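Local coordinates for methionine-binding lipoprotein MetQ (Bacillus subtilis subsp. subtilis, PDB 4GOT), which binds methionine and probably hands it to the membrane permease of the MetNPQ ABC transporter, and also takes part in methionine sulfoxide transport, at residues K77-G82 / I208-G213; K44-A49 / N58-I63; L129-S134 / I146-K151. All coordinates share one frame; numbering follows the deposited sequence.

Interactions 1 and 2 sit side by side, their centres about 10 Å apart, in the half of this periplasmic-binding-protein fold built on the six-stranded mixed sheet. Strand 206-211 is the shared element: it pairs with strand 78-86 in interaction 1 and borders strand 57-62 of interaction 2, while Leu78 packs on Asn47. Together they join the strands and helix of the half that supplies Phe60 and His62 to the ligand pocket. Interaction 3 forms after the chain has left this sheet and before strand 206-211 returns to it; its centre lies about 31 Å from that of interaction 2 and 36 Å from that of interaction 1, a surface hairpin outside the pocket.

Interaction 1. Residues K77-G82 / I208-G213; sequences KLVNAG and IAVRKG
Val79 and Val210 form the central hydrogen-bonded pair of two antiparallel strands: Val79 N donates to Val210 O at 2.8 Å, and Val210 N returns a bond to Val79 O, both nearly straight. Beyond them Ala81 N gives to Ile208 O (2.7 Å), Ile208 N to Gly82 O, and, past the strand end, Lys212 N to Lys77 O. Between these bonds Ala209 CA closes on Val79 O at 3.2 Å as a CA-H...O contact.

Strand 206-211 is an inner strand of the mixed sheet, with strand 57-62 along its other edge. Apolar side chains suit Ala81, Ile208 and Val210, which pack under helix 218-227, whereas the small Ala209 faces Asn58 and Gln61 of strand 57-62. Val79 CG2 meets Val210 CG2 in one of the two conformers of Val79. Ala81 CB, small enough to fit, rests on Ile208 CG2 and Val210 CG1.

Asn80 OD1 accepts from Gly82 N (2.7 Å) from above its carbonyl plane, an Asx turn. A leucine in place of this asparagine would probably leave Gly82 N without its side-chain acceptor and the turn less firmly set. At the backbone angles of Gly82 a CB would jam against the carbonyl O of Ala81, which calls for glycine.

Interaction 2. Residues K44-A49 / N58-I63; sequences KMYNKA and NYFQHI. With MSE (selenomethionine), chain B.
Asn47 OD1 is gripped by two amide donors from the facing segment: Asn58 ND2 at 2.9 Å and Gln61 NE2 at 3.1 Å. The glutamine donor lies in the carbonyl plane, on a lone pair, whereas the asparagine donor is tilted 34° from it. Asn47 ND2 in turn gives to Gln61 OE1 at 2.9 Å, so Asn47 and Gln61 meet from opposite directions in a two-bond amide pair. Which way round the pair sits is set by bonds from outside it, Asn58 ND2 to Asn47 OD1 and Asn47 ND2 to Glu69 OE1. Asn58 ND2 makes a further, weak bond to Tyr46 O. Amides suit this buried place because each offers a donor and an acceptor without bringing in charge.

These bonds tie helix 44-51 to strand 57-62 where the chain turns a corner at Phe60 and enters the methionine pocket of this solute-binding lipoprotein. Tyr46 and Phe60 make an offset stack, ring centroids 4.7 Å apart and planes at 20°. The phenyl ring is sandwiched: Tyr46 CB lies over one face, 3.4 Å from its centroid in a CH-pi contact, and Gln61 CB sits over the centre of the other, while Asn47 OD1 and Asn58 OD1 lie at its edge. The CB bond of Phe60 already points at the helix, and placing CG between backbone N and carbonyl carbon (chi1 85°) lays the ring against Tyr46. Tyr46 OH is held by Leu40 N.

The bound selenomethionine touches Phe60 and His62, both residues of its pocket. Its SE lies over one face of the His62 ring, 3.2 Å from NE2, and its CE methyl comes to 3.7 Å from Phe60 CE2. His62 NE2 bonds to Glu116, and ND1 caps the following helix at Tyr65 N.

Interaction 3. Residues L129-S134 / I146-K151; sequences LITLDS and IKKNPK
A classic beta bulge shapes this small two-stranded antiparallel hairpin: Lys147 and Lys148 both face Thr131. Thr131 O takes Lys147 N at 2.8 Å and, more weakly, Lys148 N at 3.4 Å, while Thr131 N donates to Lys148 O at 3.0 Å. With its hydroxyl placed between backbone N and carbonyl carbon (chi1 69°), Thr131 turns OG1 toward Lys148 N; a beta-branched residue suits the extended strand, and this hydroxyl adds a weak, bent bond from that nitrogen.

The extra residue shifts the register by one, so that Leu132 next pairs with Ile146. Strands 131-132 and 146-148 form a sheet of their own on the surface of the fold, packed on helix 117-126. Ile130 CD1 and Leu132 CD2 both close on Ile146 CG1, the first at 4.0 Å, with the two isoleucine side chains crossing at about a right angle. Leu121 and Leu124 of that helix complete the apolar patch. On the exposed side Lys147 runs beside Asp133, its aliphatic chain against CB; the charges, NZ and OD2, stay 4.3 Å apart, beyond a salt bridge, and Asp133 OD1 accepts from Lys135 N.

Where the strands part, one water bridges them: it donates to Leu129 O (2.7 Å) and Asn149 OD1, which also accepts from Leu153 N, and accepts from Lys151 N. Pro150 packs its CD 3.3 Å from Leu129 O.

Interaction 1. Residues K77-G82 / I208-G213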
loop_
_atom_site.group_PDB
_atom_site.type_symbol
_atom_site.label_atom_id
_atom_site.label_comp_id
_atom_site.label_asym_id
_atom_site.label_seq_id
_atom_site.Cartn_x
_atom_site.Cartn_y
_atom_site.Cartn_z
ATOM N N LYS A 77 16.672 -0.417 -11.333
ATOM C CA LYS A 77 16.138 -0.957 -12.591
ATOM C C LYS A 77 15.218 -2.105 -12.186
ATOM O O LYS A 77 15.649 -3.267 -12.124
ATOM C CB LYS A 77 17.270 -1.454 -13.510
ATOM C CG LYS A 77 18.421 -0.484 -13.737
ATOM C CD LYS A 77 17.926 0.777 -14.414
ATOM C CE LYS A 77 19.059 1.764 -14.659
ATOM N NZ LYS A 77 18.495 3.105 -14.983
ATOM N N LEU A 78 13.987 -1.754 -11.827
ATOM C CA LEU A 78 13.024 -2.688 -11.276
ATOM C C LEU A 78 11.848 -2.827 -12.232
ATOM O O LEU A 78 11.628 -1.956 -13.078
ATOM C CB LEU A 78 12.565 -2.208 -9.902
ATOM C CG LEU A 78 13.718 -1.991 -8.910
ATOM C CD1 LEU A 78 13.185 -1.548 -7.559
ATOM C CD2 LEU A 78 14.521 -3.270 -8.814
ATOM N N VAL A 79 11.114 -3.924 -12.095
ATOM C CA VAL A 79 9.930 -4.197 -12.927
ATOM C C VAL A 79 8.819 -4.803 -12.063
ATOM O O VAL A 79 9.090 -5.508 -11.057
ATOM C CB VAL A 79 10.258 -5.149 -14.125
ATOM C CG1 VAL A 79 11.125 -4.451 -15.178
ATOM C CG2 VAL A 79 10.924 -6.438 -13.646
ATOM N N ASN A 80 7.576 -4.519 -12.450
ATOM C CA ASN A 80 6.379 -5.154 -11.893
ATOM C C ASN A 80 6.301 -6.591 -12.438
ATOM O O ASN A 80 6.181 -6.778 -13.642
ATOM C CB ASN A 80 5.187 -4.341 -12.377
ATOM C CG ASN A 80 3.862 -4.939 -12.021
ATOM O OD1 ASN A 80 3.754 -5.797 -11.146
ATOM N ND2 ASN A 80 2.820 -4.454 -12.679
ATOM N N ALA A 81 6.353 -7.592 -11.574
ATOM C CA ALA A 81 6.165 -8.969 -11.974
ATOM C C ALA A 81 4.665 -9.334 -12.010
ATOM O O ALA A 81 4.330 -10.366 -12.570
ATOM C CB ALA A 81 6.897 -9.925 -11.040
ATOM N N GLY A 82 3.788 -8.521 -11.402
ATOM C CA GLY A 82 2.330 -8.771 -11.402
ATOM C C GLY A 82 1.619 -8.336 -10.110
ATOM O O GLY A 82 2.157 -8.457 -8.995
ATOM N N ILE A 208 4.142 -7.676 -6.882
ATOM C CA ILE A 208 5.455 -8.244 -6.778
ATOM C C ILE A 208 6.378 -7.475 -7.723
ATOM O O ILE A 208 6.079 -7.318 -8.896
ATOM C CB ILE A 208 5.445 -9.753 -7.067
ATOM C CG1 ILE A 208 4.535 -10.467 -6.052
ATOM C CG2 ILE A 208 6.871 -10.280 -7.057
ATOM C CD1 ILE A 208 5.072 -10.563 -4.615
ATOM N N ALA A 209 7.459 -6.942 -7.172
ATOM C CA ALA A 209 8.514 -6.293 -7.972
ATOM C C ALA A 209 9.800 -7.127 -7.928
ATOM O O ALA A 209 10.126 -7.736 -6.876
ATOM C CB ALA A 209 8.772 -4.870 -7.488
ATOM N N VAL A 210 10.494 -7.150 -9.074
ATOM C CA VAL A 210 11.753 -7.862 -9.267
ATOM C C VAL A 210 12.716 -6.937 -10.009
ATOM O O VAL A 210 12.327 -5.855 -10.469
ATOM C CB VAL A 210 11.522 -9.216 -10.019
ATOM C CG1 VAL A 210 10.576 -10.146 -9.213
ATOM C CG2 VAL A 210 10.969 -8.977 -11.442
ATOM N N ARG A 211 13.976 -7.347 -10.113
ATOM C CA ARG A 211 14.935 -6.641 -10.949
ATOM C C ARG A 211 14.640 -6.857 -12.443
ATOM O O ARG A 211 14.083 -7.879 -12.838
ATOM C CB ARG A 211 16.369 -7.049 -10.592
ATOM C CG ARG A 211 16.789 -6.531 -9.228
ATOM C CD ARG A 211 18.289 -6.738 -8.951
ATOM N NE ARG A 211 18.554 -8.168 -8.942
ATOM C CZ ARG A 211 18.181 -9.011 -7.982
ATOM N NH1 ARG A 211 17.542 -8.596 -6.906
ATOM N NH2 ARG A 211 18.442 -10.302 -8.107
ATOM N N LYS A 212 14.974 -5.864 -13.262
ATOM C CA LYS A 212 14.682 -5.901 -14.699
ATOM C C LYS A 212 15.390 -7.113 -15.275
ATOM O O LYS A 212 16.514 -7.388 -14.918
ATOM C CB LYS A 212 15.165 -4.608 -15.380
ATOM C CG LYS A 212 14.942 -4.465 -16.890
ATOM C CD LYS A 212 16.050 -3.577 -17.477
ATOM C CE LYS A 212 15.648 -2.861 -18.766
ATOM N NZ LYS A 212 15.841 -3.716 -19.969
ATOM N N GLY A 213 14.694 -7.863 -16.120
ATOM C CA GLY A 213 15.228 -9.102 -16.699
ATOM C C GLY A 213 14.870 -10.366 -15.919
ATOM O O GLY A 213 15.211 -11.437 -16.354
#

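Interaction 2. Residues K44-A49 / N58-I63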
loop_
_atom_site.group_PDB
_atom_site.type_symbol
_atom_site.label_atom_id
_atom_site.label_comp_id
_atom_site.label_asym_id
_atom_site.label_seq_id
_atom_site.Cartn_x
_atom_site.Cartn_y
_atom_site.Cartn_z
ATOM N N LYS A 44 10.845 2.659 2.489
ATOM C CA LYS A 44 11.981 3.061 1.640
ATOM C C LYS A 44 13.049 1.960 1.551
ATOM O O LYS A 44 13.872 1.964 0.641
ATOM C CB LYS A 44 12.606 4.384 2.119
ATOM C CG LYS A 44 11.795 5.660 1.872
ATOM C CD LYS A 44 11.401 5.832 0.389
ATOM C CE LYS A 44 11.707 7.213 -0.200
ATOM N NZ LYS A 44 11.077 8.313 0.578
HETATM N N MSE A 45 13.030 1.017 2.498
HETATM C CA MSE A 45 14.016 -0.049 2.516
HETATM C C MSE A 45 13.832 -1.156 1.459
HETATM O O MSE A 45 14.808 -1.829 1.074
HETATM C CB MSE A 45 14.081 -0.686 3.919
HETATM C CG MSE A 45 14.618 0.278 4.921
HETATM SE SE MSE A 45 14.835 -0.597 6.666
HETATM C CE MSE A 45 16.234 -1.890 6.186
ATOM N N TYR A 46 12.601 -1.367 1.001
ATOM C CA TYR A 46 12.256 -2.570 0.239
ATOM C C TYR A 46 12.861 -2.549 -1.177
ATOM O O TYR A 46 13.476 -3.505 -1.580
ATOM C CB TYR A 46 10.735 -2.741 0.212
ATOM C CG TYR A 46 10.182 -3.127 1.569
ATOM C CD1 TYR A 46 9.842 -2.170 2.515
ATOM C CD2 TYR A 46 10.035 -4.470 1.925
ATOM C CE1 TYR A 46 9.370 -2.550 3.793
ATOM C CE2 TYR A 46 9.592 -4.846 3.192
ATOM C CZ TYR A 46 9.248 -3.899 4.124
ATOM O OH TYR A 46 8.743 -4.317 5.354
ATOM N N ASN A 47 12.706 -1.452 -1.917
ATOM C CA ASN A 47 13.296 -1.339 -3.261
ATOM C C ASN A 47 14.807 -1.278 -3.218
ATOM O O ASN A 47 15.492 -1.814 -4.111
ATOM C CB ASN A 47 12.718 -0.135 -3.993
ATOM C CG ASN A 47 11.337 -0.424 -4.539
ATOM O OD1 ASN A 47 11.031 -1.588 -4.883
ATOM N ND2 ASN A 47 10.493 0.602 -4.625
ATOM N N LYS A 48 15.347 -0.657 -2.166
ATOM C CA LYS A 48 16.798 -0.647 -1.956
ATOM C C LYS A 48 17.363 -2.066 -1.810
ATOM O O LYS A 48 18.394 -2.399 -2.429
ATOM C CB LYS A 48 17.181 0.208 -0.747
ATOM C CG LYS A 48 18.692 0.349 -0.563
ATOM C CD LYS A 48 19.029 1.587 0.251
ATOM C CE LYS A 48 20.431 2.084 -0.037
ATOM N NZ LYS A 48 21.402 0.973 0.135
ATOM N N ALA A 49 16.691 -2.898 -1.011
ATOM C CA ALA A 49 17.148 -4.288 -0.774
ATOM C C ALA A 49 17.150 -5.077 -2.103
ATOM O O ALA A 49 18.103 -5.793 -2.414
ATOM C CB ALA A 49 16.279 -4.966 0.300
ATOM N N ASN A 58 10.327 -8.102 -3.912
ATOM C CA ASN A 58 9.664 -7.481 -2.775
ATOM C C ASN A 58 8.141 -7.481 -3.035
ATOM O O ASN A 58 7.712 -7.597 -4.167
ATOM C CB ASN A 58 10.263 -6.081 -2.416
ATOM C CG ASN A 58 10.086 -5.043 -3.498
ATOM O OD1 ASN A 58 9.012 -4.917 -4.098
ATOM N ND2 ASN A 58 11.106 -4.201 -3.668
ATOM N N TYR A 59 7.367 -7.391 -1.956
ATOM C CA TYR A 59 5.902 -7.457 -1.982
ATOM C C TYR A 59 5.448 -6.481 -0.891
ATOM O O TYR A 59 5.405 -6.828 0.317
ATOM C CB TYR A 59 5.487 -8.890 -1.642
ATOM C CG TYR A 59 4.025 -9.189 -1.599
ATOM C CD1 TYR A 59 3.118 -8.485 -2.363
ATOM C CD2 TYR A 59 3.551 -10.264 -0.836
ATOM C CE1 TYR A 59 1.786 -8.807 -2.323
ATOM C CE2 TYR A 59 2.215 -10.597 -0.804
ATOM C CZ TYR A 59 1.333 -9.858 -1.520
ATOM O OH TYR A 59 0.014 -10.183 -1.531
ATOM N N PHE A 60 5.220 -5.240 -1.313
ATOM C CA PHE A 60 4.882 -4.142 -0.385
ATOM C C PHE A 60 4.243 -2.901 -1.012
ATOM O O PHE A 60 3.650 -2.135 -0.265
ATOM C CB PHE A 60 6.123 -3.701 0.452
ATOM C CG PHE A 60 6.991 -2.706 -0.262
ATOM C CD1 PHE A 60 7.741 -3.088 -1.366
ATOM C CD2 PHE A 60 6.953 -1.347 0.079
ATOM C CE1 PHE A 60 8.485 -2.149 -2.069
ATOM C CE2 PHE A 60 7.711 -0.409 -0.610
ATOM C CZ PHE A 60 8.486 -0.823 -1.680
ATOM N N GLN A 61 4.345 -2.693 -2.341
ATOM C CA GLN A 61 4.011 -1.390 -2.974
ATOM C C GLN A 61 3.028 -1.516 -4.097
ATOM O O GLN A 61 2.739 -2.616 -4.535
ATOM C CB GLN A 61 5.302 -0.762 -3.546
ATOM C CG GLN A 61 5.801 -1.410 -4.845
ATOM C CD GLN A 61 7.264 -1.180 -5.121
ATOM O OE1 GLN A 61 7.736 -0.041 -5.149
ATOM N NE2 GLN A 61 8.014 -2.278 -5.338
ATOM N N HIS A 62 2.599 -0.385 -4.636
ATOM C CA HIS A 62 1.772 -0.363 -5.869
ATOM C C HIS A 62 2.608 0.266 -7.004
ATOM O O HIS A 62 3.732 0.693 -6.779
ATOM C CB HIS A 62 0.453 0.401 -5.660
ATOM C CG HIS A 62 0.581 1.648 -4.818
ATOM N ND1 HIS A 62 1.254 2.790 -5.233
ATOM C CD2 HIS A 62 0.090 1.930 -3.588
ATOM C CE1 HIS A 62 1.195 3.703 -4.277
ATOM N NE2 HIS A 62 0.526 3.198 -3.251
ATOM N N ILE A 63 2.067 0.283 -8.219
ATOM C CA ILE A 63 2.812 0.752 -9.396
ATOM C C ILE A 63 3.196 2.255 -9.261
ATOM O O ILE A 63 4.336 2.606 -9.540
ATOM C CB ILE A 63 2.076 0.439 -10.738
ATOM C CG1 ILE A 63 2.058 -1.067 -11.050
ATOM C CG2 ILE A 63 2.637 1.254 -11.923
ATOM C CD1 ILE A 63 0.904 -1.478 -11.948
HETATM N N MSE B 300 0.300 -1.640 1.209
HETATM C CA MSE B 300 0.219 -0.164 1.000
HETATM C C MSE B 300 -1.143 0.287 0.373
HETATM O O MSE B 300 -1.516 -0.302 -0.605
HETATM O OXT MSE B 300 -1.866 1.238 0.764
HETATM C CB MSE B 300 1.356 0.257 0.056
HETATM C CG MSE B 300 1.615 1.728 -0.036
HETATM SE SE MSE B 300 2.943 2.193 -1.430
HETATM C CE MSE B 300 4.664 1.618 -0.380
#

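Interaction 3. Residues L129-S134 / I146-K151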
loop_
_atom_site.group_PDB
_atom_site.type_symbol
_atom_site.label_atom_id
_atom_site.label_comp_id
_atom_site.label_asym_id
_atom_site.label_seq_id
_atom_site.Cartn_x
_atom_site.Cartn_y
_atom_site.Cartn_z
ATOM N N LEU A 129 -14.876 17.848 0.452
ATOM C CA LEU A 129 -14.165 18.824 1.274
ATOM C C LEU A 129 -13.273 19.768 0.458
ATOM O O LEU A 129 -13.104 20.894 0.871
ATOM C CB LEU A 129 -13.299 18.127 2.325
ATOM C CG LEU A 129 -13.974 17.190 3.328
ATOM C CD1 LEU A 129 -12.910 16.657 4.271
ATOM C CD2 LEU A 129 -15.072 17.904 4.083
ATOM N N ILE A 130 -12.666 19.287 -0.641
ATOM C CA ILE A 130 -11.771 20.083 -1.510
ATOM C C ILE A 130 -12.076 19.832 -2.983
ATOM O O ILE A 130 -12.776 18.876 -3.320
ATOM C CB ILE A 130 -10.268 19.780 -1.262
ATOM C CG1 ILE A 130 -9.907 18.333 -1.632
ATOM C CG2 ILE A 130 -9.897 20.094 0.176
ATOM C CD1 ILE A 130 -8.411 18.051 -1.640
ATOM N N THR A 131 -11.591 20.707 -3.859
ATOM C CA THR A 131 -11.584 20.409 -5.296
ATOM C C THR A 131 -10.115 20.460 -5.745
ATOM O O THR A 131 -9.315 21.254 -5.218
ATOM C CB THR A 131 -12.439 21.351 -6.159
ATOM O OG1 THR A 131 -11.824 22.627 -6.163
ATOM C CG2 THR A 131 -13.889 21.504 -5.657
ATOM N N LEU A 132 -9.764 19.551 -6.665
ATOM C CA LEU A 132 -8.437 19.471 -7.265
ATOM C C LEU A 132 -8.523 19.991 -8.695
ATOM O O LEU A 132 -9.582 19.877 -9.342
ATOM C CB LEU A 132 -7.904 18.031 -7.242
ATOM C CG LEU A 132 -7.484 17.452 -5.886
ATOM C CD1 LEU A 132 -7.328 15.946 -6.031
ATOM C CD2 LEU A 132 -6.201 18.078 -5.336
ATOM N N ASP A 133 -7.437 20.611 -9.163
ATOM C CA ASP A 133 -7.298 21.045 -10.571
ATOM C C ASP A 133 -7.601 19.883 -11.564
ATOM O O ASP A 133 -6.878 18.891 -11.617
ATOM C CB ASP A 133 -5.866 21.562 -10.775
ATOM C CG ASP A 133 -5.618 22.128 -12.177
ATOM O OD1 ASP A 133 -6.527 22.195 -13.029
ATOM O OD2 ASP A 133 -4.469 22.528 -12.429
ATOM N N SER A 134 -8.670 20.003 -12.365
ATOM C CA SER A 134 -9.023 18.928 -13.277
ATOM C C SER A 134 -7.983 18.690 -14.406
ATOM O O SER A 134 -8.068 17.695 -15.125
ATOM C CB SER A 134 -10.409 19.177 -13.868
ATOM O OG SER A 134 -10.359 20.269 -14.767
ATOM N N ILE A 146 -4.640 21.810 -5.116
ATOM C CA ILE A 146 -5.926 22.187 -4.496
ATOM C C ILE A 146 -6.476 23.514 -5.082
ATOM O O ILE A 146 -5.822 24.548 -5.058
ATOM C CB ILE A 146 -5.858 22.235 -2.941
ATOM C CG1 ILE A 146 -5.580 20.830 -2.370
ATOM C CG2 ILE A 146 -7.165 22.785 -2.368
ATOM C CD1 ILE A 146 -5.171 20.772 -0.891
ATOM N N LYS A 147 -7.674 23.463 -5.646
ATOM C CA LYS A 147 -8.320 24.672 -6.168
ATOM C C LYS A 147 -9.210 25.307 -5.115
ATOM O O LYS A 147 -9.100 26.496 -4.887
ATOM C CB LYS A 147 -9.110 24.377 -7.438
ATOM C CG LYS A 147 -8.208 24.198 -8.636
ATOM C CD LYS A 147 -7.773 25.529 -9.242
ATOM C CE LYS A 147 -6.363 25.434 -9.820
ATOM N NZ LYS A 147 -6.254 26.181 -11.099
ATOM N N LYS A 148 -10.085 24.513 -4.494
ATOM C CA LYS A 148 -11.024 25.000 -3.480
ATOM C C LYS A 148 -10.840 24.227 -2.194
ATOM O O LYS A 148 -10.618 23.021 -2.229
ATOM C CB LYS A 148 -12.460 24.829 -3.926
ATOM C CG LYS A 148 -12.805 25.542 -5.219
ATOM C CD LYS A 148 -14.278 25.885 -5.240
ATOM C CE LYS A 148 -14.704 26.409 -6.597
ATOM N NZ LYS A 148 -15.880 27.327 -6.484
ATOM N N ASN A 149 -10.952 24.948 -1.077
ATOM C CA ASN A 149 -10.753 24.435 0.282
ATOM C C ASN A 149 -11.686 25.198 1.231
ATOM O O ASN A 149 -11.217 25.972 2.057
ATOM C CB ASN A 149 -9.273 24.645 0.693
ATOM C CG ASN A 149 -8.929 24.028 2.035
ATOM O OD1 ASN A 149 -9.750 23.364 2.655
ATOM N ND2 ASN A 149 -7.711 24.228 2.477
ATOM N N PRO A 150 -13.015 25.004 1.110
ATOM C CA PRO A 150 -13.913 25.940 1.821
ATOM C C PRO A 150 -13.937 25.787 3.366
ATOM O O PRO A 150 -14.421 26.683 4.058
ATOM C CB PRO A 150 -15.284 25.660 1.198
ATOM C CG PRO A 150 -15.192 24.270 0.663
ATOM C CD PRO A 150 -13.759 24.059 0.264
ATOM N N LYS A 151 -13.424 24.673 3.882
ATOM C CA LYS A 151 -13.290 24.482 5.316
ATOM C C LYS A 151 -11.899 24.890 5.773
ATOM O O LYS A 151 -11.565 24.697 6.932
ATOM C CB LYS A 151 -13.555 23.030 5.729
ATOM C CG LYS A 151 -14.916 22.491 5.352
ATOM C CD LYS A 151 -15.441 21.463 6.346
ATOM C CE LYS A 151 -16.949 21.258 6.178
ATOM N NZ LYS A 151 -17.617 20.968 7.481
HETATM O O HOH W 1 -12.200 22.610 2.798
#